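Local coordinates for protein gluconokinase (Sinorhizobium meliloti, PDB 3T61) that probably phosphorylates D-gluconate at the expense of ATP, giving 6-phospho-D-gluconate and ADP, at residues F114-G119 / D150-V155; I21-V26 / P88-C93; S122-R127 / V160-P165; A51-E56 / W73-A78. All blocks are in the same frame, centred on the assembly; numbering follows the deposited sequence.

Contact 1: F114-G119 / D150-V155; sequences FVFLHG and DPRGEV
The ring of Phe116 is packed on both faces. Pro151 lies over the centre of one, its CD 3.6 Å from the ring centroid and only 12° off the normal, a CH-pi contact; CB of His118 sits over the opposite face, displaced toward the rim. Arg152 NE lies at the ring edge, 4.1 Å from Phe116 CE2. The imidazole of His118 has the Arg152 guanidinium over one face, with NH1 3.5 Å from His118 CE1, but the two planes are 51° apart, tilted rather than stacked. Phe116 reaches out of strand 113-118 with CG anti to the backbone N (chi1 174°), which brings the ring to the proline; Pro151 CG stands 3.4 Å from Phe116 CG.

Within segment 150-155 the chain folds round its own ion pair. Asp150 OD1 accepts from the backbone N of Arg152 at 2.7 Å, closing an Asx turn, and again from Arg152 NE at 3.1 Å, in the guanidinium plane. A type II turn then runs from Pro151 to Glu154, with Gly153 at the third position, where a CB would collide with Arg152 O. Glu154 carries the turn onward to helix 98-106, forming salt bridges with Arg98, Arg101 and Arg105.

The loop before strand 157-161 thus meets strand 113-118 through a rigid, puckered proline whose CG and CD rest on an aromatic face, a match of shapes that needs no donor. Asp150 and Arg152 pair with each other, which probably keeps the guanidinium in place beside His118 at the more exposed margin.

Contact 2: I21-V26 / P88-C93; sequences IVVMGV and PVVVSC
Val23 and Val90 meet on one face of the central parallel sheet of this P-loop kinase fold, where strand 21-24 lies beside strand 90-92. Val23 turns its CG2 branch to CG1 of Val90, 4.1 Å away, the two side chains running obliquely across each other. Ile21 shares that face, but its longer end leads off toward strand 113-118. Val22 and Val91 point to the other face, which is covered there by Leu83 of helix 69-83. A chi1 of 171° sets Val22 CG1 beside its own carbonyl carbon, and this branch meets Cys93 CB at 4.0 Å. Valine and isoleucine suit both faces, being apolar and, as beta-branched residues, at ease in extended chain.

Four backbone bonds join the strands in parallel register. Ile21 donates to Val89 O and accepts from Val91 N, both at 2.8 Å; Val23 repeats the pattern with Val91 O and Cys93 N. Ser92 is the polar exception on the Val23 face, and its OG bonds to Gly49 N. Gly25, whose positive phi suits glycine, begins a probable Walker A loop. Just before it, CA of Met24, a selenomethionine, lies 3.1 Å from Cys93 O in a CA-H...O contact.

Contact 3: S122-R127 / V160-P165; sequences SVLAER and VDVAQP
Val123 and Ala163 mark where helix 121-132 comes closest to the turn leaving strand 157-161, their CA atoms 6.6 Å apart. This is the outer edge of the P-loop kinase fold's parallel sheet: the helix follows strand 113-118, and the turn follows its edge neighbour. The helix is regular here, with Arg127 N bonded to Val123 O at 2.9 Å. The other segment reverses tightly. Asp161 OD1 accepts from Ala163 N at 3.0 Å through its anti lone pair, an Asx turn to which a short carboxylate is well fitted, and Ala163 is the centre of an inverse gamma turn before Pro165 precedes helix 166-187 at the N-cap position.

Val162 is the central residue of the contact, packed against Val123 and Arg127, one turn apart, with the end of Leu124 reaching in. Its CG2 lies 4.1 Å from Val123 CG1, and the same Val123 branch touches Ala163 CB at 4.0 Å; a small methyl suits so tight a bend. Leu124, which also packs on Leu141 and Leu145 of helix 138-147, extends CD2 toward the same valine methyl more loosely.

Arg127 contributes an aliphatic chain and a polar end. Its chain bends at chi3 (79°), laying the guanidinium flat against the valine with Val162 CB over one face, while NH1 makes a weak hydrogen bond to Ser29 O in the probable Walker A loop. In adenylate kinase the corresponding arginine and loop border the adenine, so a similar role here is plausible. Arg127 CD packs 3.5 Å from Val162 CG2, and NE lies 3.0 Å from Val162 O, at too poor an angle for a hydrogen bond.

Contact 4: A51-E56 / W73-A78; sequences ALHPPE and WPWLAA
Beside the stacked rings of Trp75 and His53, the shortest polar bond within the two segments is a helical one, 2.9 Å from Ala77 N to Trp73 O. It spans the kink at Pro74, whose nitrogen has no hydrogen to give the preceding turn. From this helix Trp75 stands out, its chi1 of 167° swinging the indole toward the loop ahead of helix 55-63. His53 lies on it in a face-to-face stack: the imidazole and five-membered ring centroids are 3.5 Å apart and the planes differ by 11°. His53 CE1 comes within 3.3 Å of Trp75 CD2.

The Leu52 carbonyl lies at the indole edge, its C 3.6 Å from Trp75 CD1, while Leu52 CB packs 4.2 Å from Ala78 CB; the small alanine lets the loop come near the helix. Pro54 CD rests against Trp75 CB.

Each ring is pinned by its rim: Trp75 NE1 bonds to Gly49 O, and His53 ND1 to Asn57 ND2. Nearby, Ala51 and Pro55 pack on Pro55 and Ala51 of the second subunit. Two flat aromatics can thus bury their faces together while Trp75 NE1 and His53 ND1 keep hydrogen-bond partners, joining the loop to helix 69-83 close to the dimer contact.

Contact 2 is the core of the set, wholly buried and built of backbone bonds between valine-rich strands; the other three are partly buried and depend on side chains. Contacts 1 and 2 share the sheet, since strand 113-118 pairs with strand 21-24 on the side away from strand 90-92. Contact 3 extends this outward: Phe116 O and His118 O bond to Val160 N and Val162 N. Arg127 joins the valines there, and in contact 1 an ion pair lies at the exposed margin. Contact 4 lies on the far side of the chain's centre from contacts 1 and 3, nested in the chain excursion that contact 2 closes, and reaches it where the Trp75 indole touches Cys93 SG.

Contact 1: F114-G119 / D150-V155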
loop_
_atom_site.group_PDB
_atom_site.type_symbol
_atom_site.label_atom_id
_atom_site.label_comp_id
_atom_site.label_asym_id
_atom_site.label_seq_id
_atom_site.Cartn_x
_atom_site.Cartn_y
_atom_site.Cartn_z
ATOM N N PHE A 114 11.415 16.988 12.418
ATOM C CA PHE A 114 11.581 16.119 11.261
ATOM C C PHE A 114 12.999 15.545 11.215
ATOM O O PHE A 114 13.969 16.273 11.423
ATOM C CB PHE A 114 11.355 16.909 9.973
ATOM C CG PHE A 114 9.909 17.132 9.620
ATOM C CD1 PHE A 114 9.212 16.196 8.859
ATOM C CD2 PHE A 114 9.259 18.301 10.006
ATOM C CE1 PHE A 114 7.888 16.426 8.471
ATOM C CE2 PHE A 114 7.933 18.542 9.626
ATOM C CZ PHE A 114 7.246 17.600 8.855
ATOM N N VAL A 115 13.103 14.246 10.947
ATOM C CA VAL A 115 14.386 13.556 10.788
ATOM C C VAL A 115 14.402 13.177 9.286
ATOM O O VAL A 115 13.609 12.347 8.832
ATOM C CB VAL A 115 14.466 12.296 11.699
ATOM C CG1 VAL A 115 15.681 11.451 11.348
ATOM C CG2 VAL A 115 14.557 12.721 13.169
ATOM N N PHE A 116 15.273 13.839 8.523
ATOM C CA PHE A 116 15.402 13.629 7.078
ATOM C C PHE A 116 16.489 12.611 6.711
ATOM O O PHE A 116 17.681 12.902 6.797
ATOM C CB PHE A 116 15.681 14.980 6.397
ATOM C CG PHE A 116 15.982 14.888 4.914
ATOM C CD1 PHE A 116 15.235 14.049 4.084
ATOM C CD2 PHE A 116 16.999 15.667 4.346
ATOM C CE1 PHE A 116 15.486 13.988 2.709
ATOM C CE2 PHE A 116 17.263 15.617 2.968
ATOM C CZ PHE A 116 16.507 14.774 2.144
ATOM N N LEU A 117 16.063 11.412 6.316
ATOM C CA LEU A 117 16.988 10.358 5.911
ATOM C C LEU A 117 17.247 10.580 4.430
ATOM O O LEU A 117 16.308 10.636 3.649
ATOM C CB LEU A 117 16.357 8.984 6.122
ATOM C CG LEU A 117 15.928 8.648 7.548
ATOM C CD1 LEU A 117 15.252 7.287 7.548
ATOM C CD2 LEU A 117 17.143 8.686 8.506
ATOM N N HIS A 118 18.514 10.685 4.042
ATOM C CA HIS A 118 18.839 10.948 2.649
ATOM C C HIS A 118 20.117 10.270 2.123
ATOM O O HIS A 118 21.055 9.952 2.871
ATOM C CB HIS A 118 18.960 12.458 2.454
ATOM C CG HIS A 118 20.127 13.054 3.175
ATOM N ND1 HIS A 118 21.326 13.323 2.551
ATOM C CD2 HIS A 118 20.310 13.350 4.486
ATOM C CE1 HIS A 118 22.197 13.759 3.444
ATOM N NE2 HIS A 118 21.608 13.783 4.627
ATOM N N GLY A 119 20.131 10.076 0.810
ATOM C CA GLY A 119 21.262 9.462 0.145
ATOM C C GLY A 119 21.020 9.619 -1.338
ATOM O O GLY A 119 19.919 9.997 -1.744
ATOM N N ASP A 150 14.198 19.198 -0.821
ATOM C CA ASP A 150 15.092 19.181 0.333
ATOM C C ASP A 150 14.609 20.036 1.497
ATOM O O ASP A 150 14.422 21.246 1.361
ATOM C CB ASP A 150 16.499 19.621 -0.076
ATOM C CG ASP A 150 17.544 19.221 0.948
ATOM O OD1 ASP A 150 17.432 19.647 2.116
ATOM O OD2 ASP A 150 18.472 18.471 0.586
ATOM N N PRO A 151 14.408 19.410 2.667
ATOM C CA PRO A 151 13.938 20.103 3.872
ATOM C C PRO A 151 15.000 20.852 4.668
ATOM O O PRO A 151 14.669 21.671 5.518
ATOM C CB PRO A 151 13.327 18.979 4.687
ATOM C CG PRO A 151 14.290 17.849 4.403
ATOM C CD PRO A 151 14.497 17.956 2.900
ATOM N N ARG A 152 16.269 20.571 4.404
ATOM C CA ARG A 152 17.342 21.225 5.137
ATOM C C ARG A 152 17.193 22.737 5.146
ATOM O O ARG A 152 16.930 23.367 4.121
ATOM C CB ARG A 152 18.702 20.788 4.582
ATOM C CG ARG A 152 19.065 19.397 5.091
ATOM C CD ARG A 152 20.300 18.811 4.461
ATOM N NE ARG A 152 20.109 18.499 3.051
ATOM C CZ ARG A 152 20.926 17.717 2.353
ATOM N NH1 ARG A 152 21.984 17.171 2.947
ATOM N NH2 ARG A 152 20.690 17.486 1.069
ATOM N N GLY A 153 17.337 23.312 6.329
ATOM C CA GLY A 153 17.180 24.746 6.458
ATOM C C GLY A 153 15.877 25.022 7.183
ATOM O O GLY A 153 15.803 25.929 8.012
ATOM N N GLU A 154 14.851 24.229 6.875
ATOM C CA GLU A 154 13.549 24.381 7.516
ATOM C C GLU A 154 13.719 24.157 9.013
ATOM O O GLU A 154 14.680 23.523 9.448
ATOM C CB GLU A 154 12.543 23.384 6.920
ATOM C CG GLU A 154 12.141 23.724 5.484
ATOM C CD GLU A 154 11.347 22.626 4.799
ATOM O OE1 GLU A 154 10.658 21.857 5.502
ATOM O OE2 GLU A 154 11.398 22.543 3.552
ATOM N N VAL A 155 12.782 24.680 9.797
ATOM C CA VAL A 155 12.838 24.574 11.250
ATOM C C VAL A 155 12.808 23.169 11.831
ATOM O O VAL A 155 12.225 22.257 11.255
ATOM C CB VAL A 155 11.696 25.395 11.897
ATOM C CG1 VAL A 155 11.863 26.859 11.550
ATOM C CG2 VAL A 155 10.332 24.882 11.419
#

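Contact 2: I21-V26 / P88-C93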
loop_
_atom_site.group_PDB
_atom_site.type_symbol
_atom_site.label_atom_id
_atom_site.label_comp_id
_atom_site.label_asym_id
_atom_site.label_seq_id
_atom_site.Cartn_x
_atom_site.Cartn_y
_atom_site.Cartn_z
ATOM N N ILE A 21 7.637 13.463 16.392
ATOM C CA ILE A 21 8.720 13.363 15.419
ATOM C C ILE A 21 8.284 12.672 14.126
ATOM O O ILE A 21 7.697 11.593 14.165
ATOM C CB ILE A 21 9.906 12.516 15.964
ATOM C CG1 ILE A 21 10.322 12.984 17.357
ATOM C CG2 ILE A 21 11.075 12.575 14.990
ATOM C CD1 ILE A 21 10.810 14.393 17.398
ATOM N N VAL A 22 8.576 13.291 12.986
ATOM C CA VAL A 22 8.277 12.669 11.707
ATOM C C VAL A 22 9.608 12.243 11.072
ATOM O O VAL A 22 10.514 13.067 10.921
ATOM C CB VAL A 22 7.584 13.634 10.725
ATOM C CG1 VAL A 22 7.515 12.981 9.332
ATOM C CG2 VAL A 22 6.173 13.978 11.209
ATOM N N VAL A 23 9.747 10.964 10.728
ATOM C CA VAL A 23 10.964 10.497 10.060
ATOM C C VAL A 23 10.569 10.453 8.588
ATOM O O VAL A 23 9.723 9.653 8.195
ATOM C CB VAL A 23 11.400 9.089 10.552
ATOM C CG1 VAL A 23 12.749 8.699 9.918
ATOM C CG2 VAL A 23 11.521 9.087 12.076
HETATM N N MSE A 24 11.167 11.340 7.792
HETATM C CA MSE A 24 10.865 11.467 6.371
HETATM C C MSE A 24 11.988 10.985 5.455
HETATM O O MSE A 24 13.032 10.525 5.914
HETATM C CB MSE A 24 10.541 12.929 6.039
HETATM C CG MSE A 24 11.754 13.843 6.196
HETATM SE SE MSE A 24 11.417 15.646 5.703
HETATM C CE MSE A 24 11.472 15.363 3.800
ATOM N N GLY A 25 11.760 11.108 4.151
ATOM C CA GLY A 25 12.736 10.660 3.179
ATOM C C GLY A 25 12.029 9.787 2.154
ATOM O O GLY A 25 10.939 9.272 2.440
ATOM N N VAL A 26 12.635 9.618 0.975
ATOM C CA VAL A 26 12.032 8.823 -0.098
ATOM C C VAL A 26 11.818 7.369 0.286
ATOM O O VAL A 26 12.370 6.885 1.278
ATOM C CB VAL A 26 12.873 8.848 -1.412
ATOM C CG1 VAL A 26 13.000 10.280 -1.928
ATOM C CG2 VAL A 26 14.251 8.220 -1.171
ATOM N N PRO A 88 3.487 12.858 22.758
ATOM C CA PRO A 88 4.365 12.756 21.589
ATOM C C PRO A 88 4.292 11.419 20.861
ATOM O O PRO A 88 4.139 10.361 21.477
ATOM C CB PRO A 88 5.751 13.003 22.178
ATOM C CG PRO A 88 5.470 13.907 23.329
ATOM C CD PRO A 88 4.262 13.248 23.948
ATOM N N VAL A 89 4.409 11.478 19.541
ATOM C CA VAL A 89 4.381 10.276 18.726
ATOM C C VAL A 89 5.456 10.372 17.643
ATOM O O VAL A 89 5.857 11.466 17.255
ATOM C CB VAL A 89 2.980 10.081 18.059
ATOM C CG1 VAL A 89 2.698 11.202 17.069
ATOM C CG2 VAL A 89 2.913 8.748 17.371
ATOM N N VAL A 90 5.942 9.224 17.183
ATOM C CA VAL A 90 6.928 9.198 16.112
ATOM C C VAL A 90 6.239 8.582 14.901
ATOM O O VAL A 90 5.754 7.456 14.970
ATOM C CB VAL A 90 8.146 8.334 16.463
ATOM C CG1 VAL A 90 9.111 8.343 15.302
ATOM C CG2 VAL A 90 8.813 8.845 17.736
ATOM N N VAL A 91 6.195 9.313 13.793
ATOM C CA VAL A 91 5.536 8.804 12.596
ATOM C C VAL A 91 6.413 8.809 11.358
ATOM O O VAL A 91 7.053 9.808 11.051
ATOM C CB VAL A 91 4.268 9.634 12.234
ATOM C CG1 VAL A 91 3.612 9.054 10.983
ATOM C CG2 VAL A 91 3.284 9.642 13.401
ATOM N N SER A 92 6.423 7.688 10.643
ATOM C CA SER A 92 7.173 7.595 9.407
ATOM C C SER A 92 6.268 8.154 8.298
ATOM O O SER A 92 5.121 7.741 8.137
ATOM C CB SER A 92 7.562 6.137 9.117
ATOM O OG SER A 92 6.432 5.286 9.016
ATOM N N CYS A 93 6.795 9.109 7.546
ATOM C CA CYS A 93 6.055 9.737 6.475
ATOM C C CYS A 93 7.044 10.416 5.537
ATOM O O CYS A 93 7.776 11.309 5.948
ATOM C CB CYS A 93 5.078 10.765 7.064
ATOM S SG CYS A 93 4.215 11.729 5.834
#

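Contact 3: S122-R127 / V160-P165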
loop_
_atom_site.group_PDB
_atom_site.type_symbol
_atom_site.label_atom_id
_atom_site.label_comp_id
_atom_site.label_asym_id
_atom_site.label_seq_id
_atom_site.Cartn_x
_atom_site.Cartn_y
_atom_site.Cartn_z
ATOM N N SER A 122 22.007 5.999 -6.129
ATOM C CA SER A 122 22.857 4.812 -6.092
ATOM C C SER A 122 22.900 4.149 -4.723
ATOM O O SER A 122 22.722 2.937 -4.605
ATOM C CB SER A 122 24.283 5.170 -6.525
ATOM O OG SER A 122 24.277 5.879 -7.750
ATOM N N VAL A 123 23.153 4.944 -3.688
ATOM C CA VAL A 123 23.231 4.402 -2.339
ATOM C C VAL A 123 21.878 3.864 -1.902
ATOM O O VAL A 123 21.793 2.789 -1.314
ATOM C CB VAL A 123 23.715 5.470 -1.334
ATOM C CG1 VAL A 123 23.598 4.942 0.083
ATOM C CG2 VAL A 123 25.157 5.836 -1.632
ATOM N N LEU A 124 20.823 4.626 -2.180
ATOM C CA LEU A 124 19.477 4.197 -1.828
ATOM C C LEU A 124 19.152 2.859 -2.491
ATOM O O LEU A 124 18.718 1.922 -1.823
ATOM C CB LEU A 124 18.458 5.260 -2.257
ATOM C CG LEU A 124 18.465 6.543 -1.415
ATOM C CD1 LEU A 124 17.748 7.654 -2.147
ATOM C CD2 LEU A 124 17.825 6.261 -0.057
ATOM N N ALA A 125 19.379 2.761 -3.803
ATOM C CA ALA A 125 19.088 1.518 -4.526
ATOM C C ALA A 125 19.873 0.335 -3.967
ATOM O O ALA A 125 19.324 -0.745 -3.749
ATOM C CB ALA A 125 19.391 1.686 -6.006
ATOM N N GLU A 126 21.161 0.551 -3.730
ATOM C CA GLU A 126 22.023 -0.494 -3.208
ATOM C C GLU A 126 21.572 -0.972 -1.836
ATOM O O GLU A 126 21.537 -2.172 -1.574
ATOM C CB GLU A 126 23.465 0.021 -3.140
ATOM C CG GLU A 126 24.530 -1.038 -2.862
ATOM C CD GLU A 126 24.472 -1.613 -1.452
ATOM O OE1 GLU A 126 24.252 -0.836 -0.493
ATOM O OE2 GLU A 126 24.664 -2.844 -1.303
ATOM N N ARG A 127 21.223 -0.039 -0.958
ATOM C CA ARG A 127 20.799 -0.411 0.391
ATOM C C ARG A 127 19.558 -1.307 0.386
ATOM O O ARG A 127 19.453 -2.244 1.182
ATOM C CB ARG A 127 20.538 0.842 1.234
ATOM C CG ARG A 127 21.771 1.708 1.464
ATOM C CD ARG A 127 21.483 2.873 2.426
ATOM N NE ARG A 127 21.481 2.481 3.836
ATOM C CZ ARG A 127 20.418 2.533 4.642
ATOM N NH1 ARG A 127 19.243 2.958 4.187
ATOM N NH2 ARG A 127 20.538 2.172 5.915
ATOM N N VAL A 160 20.152 13.219 8.184
ATOM C CA VAL A 160 21.112 12.141 8.419
ATOM C C VAL A 160 21.319 11.349 7.135
ATOM O O VAL A 160 20.349 10.912 6.513
ATOM C CB VAL A 160 20.624 11.180 9.516
ATOM C CG1 VAL A 160 21.720 10.158 9.834
ATOM C CG2 VAL A 160 20.243 11.960 10.761
ATOM N N ASP A 161 22.581 11.180 6.735
ATOM C CA ASP A 161 22.903 10.437 5.518
ATOM C C ASP A 161 22.779 8.954 5.843
ATOM O O ASP A 161 23.117 8.529 6.937
ATOM C CB ASP A 161 24.328 10.763 5.053
ATOM C CG ASP A 161 24.558 10.411 3.600
ATOM O OD1 ASP A 161 24.627 9.210 3.277
ATOM O OD2 ASP A 161 24.651 11.339 2.772
ATOM N N VAL A 162 22.293 8.162 4.896
ATOM C CA VAL A 162 22.094 6.736 5.148
ATOM C C VAL A 162 23.257 5.805 4.792
ATOM O O VAL A 162 23.194 4.602 5.062
ATOM C CB VAL A 162 20.820 6.232 4.426
ATOM C CG1 VAL A 162 19.624 7.041 4.873
ATOM C CG2 VAL A 162 21.008 6.323 2.930
ATOM N N ALA A 163 24.320 6.353 4.208
ATOM C CA ALA A 163 25.468 5.535 3.820
ATOM C C ALA A 163 26.341 5.187 5.025
ATOM O O ALA A 163 27.554 5.355 4.990
ATOM C CB ALA A 163 26.289 6.257 2.761
ATOM N N GLN A 164 25.702 4.708 6.089
ATOM C CA GLN A 164 26.387 4.319 7.322
ATOM C C GLN A 164 25.537 3.307 8.092
ATOM O O GLN A 164 24.367 3.121 7.786
ATOM C CB GLN A 164 26.667 5.552 8.195
ATOM C CG GLN A 164 25.478 6.480 8.438
ATOM C CD GLN A 164 25.854 7.725 9.252
ATOM O OE1 GLN A 164 25.215 8.776 9.136
ATOM N NE2 GLN A 164 26.881 7.605 10.084
ATOM N N PRO A 165 26.122 2.627 9.091
ATOM C CA PRO A 165 25.353 1.643 9.862
ATOM C C PRO A 165 24.075 2.211 10.464
ATOM O O PRO A 165 24.043 3.367 10.912
ATOM C CB PRO A 165 26.341 1.197 10.936
ATOM C CG PRO A 165 27.654 1.292 10.221
ATOM C CD PRO A 165 27.544 2.602 9.474
#

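Contact 4: A51-E56 / W73-A78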
loop_
_atom_site.group_PDB
_atom_site.type_symbol
_atom_site.label_atom_id
_atom_site.label_comp_id
_atom_site.label_asym_id
_atom_site.label_seq_id
_atom_site.Cartn_x
_atom_site.Cartn_y
_atom_site.Cartn_z
ATOM N N ALA A 51 0.404 2.835 6.714
ATOM C CA ALA A 51 -0.852 2.228 7.109
ATOM C C ALA A 51 -2.052 3.183 7.074
ATOM O O ALA A 51 -3.185 2.749 7.241
ATOM C CB ALA A 51 -0.712 1.625 8.500
ATOM N N LEU A 52 -1.822 4.470 6.844
ATOM C CA LEU A 52 -2.929 5.420 6.828
ATOM C C LEU A 52 -3.389 5.880 5.440
ATOM O O LEU A 52 -4.213 6.791 5.328
ATOM C CB LEU A 52 -2.568 6.633 7.681
ATOM C CG LEU A 52 -2.042 6.246 9.062
ATOM C CD1 LEU A 52 -1.716 7.506 9.839
ATOM C CD2 LEU A 52 -3.071 5.411 9.801
ATOM N N HIS A 53 -2.851 5.259 4.391
ATOM C CA HIS A 53 -3.227 5.590 3.014
ATOM C C HIS A 53 -4.618 5.056 2.719
ATOM O O HIS A 53 -4.953 3.942 3.113
ATOM C CB HIS A 53 -2.276 4.922 2.018
ATOM C CG HIS A 53 -1.028 5.692 1.735
ATOM N ND1 HIS A 53 -1.026 6.873 1.022
ATOM C CD2 HIS A 53 0.267 5.423 2.021
ATOM C CE1 HIS A 53 0.215 7.295 0.880
ATOM N NE2 HIS A 53 1.021 6.432 1.477
ATOM N N PRO A 54 -5.457 5.849 2.041
ATOM C CA PRO A 54 -6.794 5.324 1.735
ATOM C C PRO A 54 -6.632 4.216 0.672
ATOM O O PRO A 54 -5.621 4.167 -0.033
ATOM C CB PRO A 54 -7.552 6.556 1.225
ATOM C CG PRO A 54 -6.469 7.471 0.725
ATOM C CD PRO A 54 -5.358 7.286 1.729
ATOM N N PRO A 55 -7.616 3.309 0.556
ATOM C CA PRO A 55 -7.592 2.196 -0.409
ATOM C C PRO A 55 -7.093 2.543 -1.815
ATOM O O PRO A 55 -6.293 1.809 -2.393
ATOM C CB PRO A 55 -9.042 1.714 -0.408
ATOM C CG PRO A 55 -9.444 1.928 1.019
ATOM C CD PRO A 55 -8.882 3.313 1.313
ATOM N N GLU A 56 -7.572 3.658 -2.350
ATOM C CA GLU A 56 -7.188 4.118 -3.681
ATOM C C GLU A 56 -5.670 4.284 -3.811
ATOM O O GLU A 56 -5.088 3.913 -4.834
ATOM C CB GLU A 56 -7.897 5.448 -3.979
ATOM C CG GLU A 56 -7.691 6.056 -5.371
ATOM C CD GLU A 56 -6.384 6.848 -5.523
ATOM O OE1 GLU A 56 -6.058 7.677 -4.648
ATOM O OE2 GLU A 56 -5.692 6.651 -6.543
ATOM N N TRP A 73 -2.969 14.311 -0.092
ATOM C CA TRP A 73 -3.642 15.146 0.901
ATOM C C TRP A 73 -4.527 14.442 1.925
ATOM O O TRP A 73 -4.416 14.711 3.115
ATOM C CB TRP A 73 -4.401 16.269 0.202
ATOM C CG TRP A 73 -3.466 17.359 -0.150
ATOM C CD1 TRP A 73 -3.180 17.826 -1.398
ATOM C CD2 TRP A 73 -2.610 18.065 0.752
ATOM N NE1 TRP A 73 -2.196 18.779 -1.329
ATOM C CE2 TRP A 73 -1.828 18.945 -0.021
ATOM C CE3 TRP A 73 -2.428 18.038 2.141
ATOM C CZ2 TRP A 73 -0.873 19.793 0.548
ATOM C CZ3 TRP A 73 -1.483 18.879 2.706
ATOM C CH2 TRP A 73 -0.716 19.745 1.911
ATOM N N PRO A 74 -5.409 13.530 1.493
ATOM C CA PRO A 74 -6.198 12.913 2.566
ATOM C C PRO A 74 -5.339 12.044 3.492
ATOM O O PRO A 74 -5.651 11.861 4.674
ATOM C CB PRO A 74 -7.281 12.121 1.810
ATOM C CG PRO A 74 -6.719 11.936 0.416
ATOM C CD PRO A 74 -5.981 13.241 0.165
ATOM N N TRP A 75 -4.241 11.522 2.950
ATOM C CA TRP A 75 -3.312 10.697 3.716
ATOM C C TRP A 75 -2.580 11.599 4.713
ATOM O O TRP A 75 -2.442 11.277 5.897
ATOM C CB TRP A 75 -2.314 10.058 2.753
ATOM C CG TRP A 75 -1.105 9.434 3.387
ATOM C CD1 TRP A 75 -1.084 8.400 4.280
ATOM C CD2 TRP A 75 0.265 9.751 3.106
ATOM N NE1 TRP A 75 0.217 8.038 4.554
ATOM C CE2 TRP A 75 1.060 8.838 3.835
ATOM C CE3 TRP A 75 0.893 10.684 2.273
ATOM C CZ2 TRP A 75 2.468 8.872 3.793
ATOM C CZ3 TRP A 75 2.295 10.710 2.228
ATOM C CH2 TRP A 75 3.059 9.798 2.970
ATOM N N LEU A 76 -2.115 12.734 4.209
ATOM C CA LEU A 76 -1.400 13.706 5.026
ATOM C C LEU A 76 -2.318 14.224 6.141
ATOM O O LEU A 76 -1.866 14.486 7.263
ATOM C CB LEU A 76 -0.894 14.856 4.138
ATOM C CG LEU A 76 0.247 14.453 3.190
ATOM C CD1 LEU A 76 0.509 15.559 2.170
ATOM C CD2 LEU A 76 1.508 14.155 4.014
ATOM N N ALA A 77 -3.613 14.346 5.834
ATOM C CA ALA A 77 -4.574 14.801 6.833
ATOM C C ALA A 77 -4.610 13.772 7.946
ATOM O O ALA A 77 -4.576 14.119 9.122
ATOM C CB ALA A 77 -5.963 14.962 6.221
ATOM N N ALA A 78 -4.661 12.495 7.586
ATOM C CA ALA A 78 -4.695 11.465 8.618
ATOM C C ALA A 78 -3.381 11.483 9.411
ATOM O O ALA A 78 -3.378 11.223 10.620
ATOM C CB ALA A 78 -4.944 10.087 7.996
#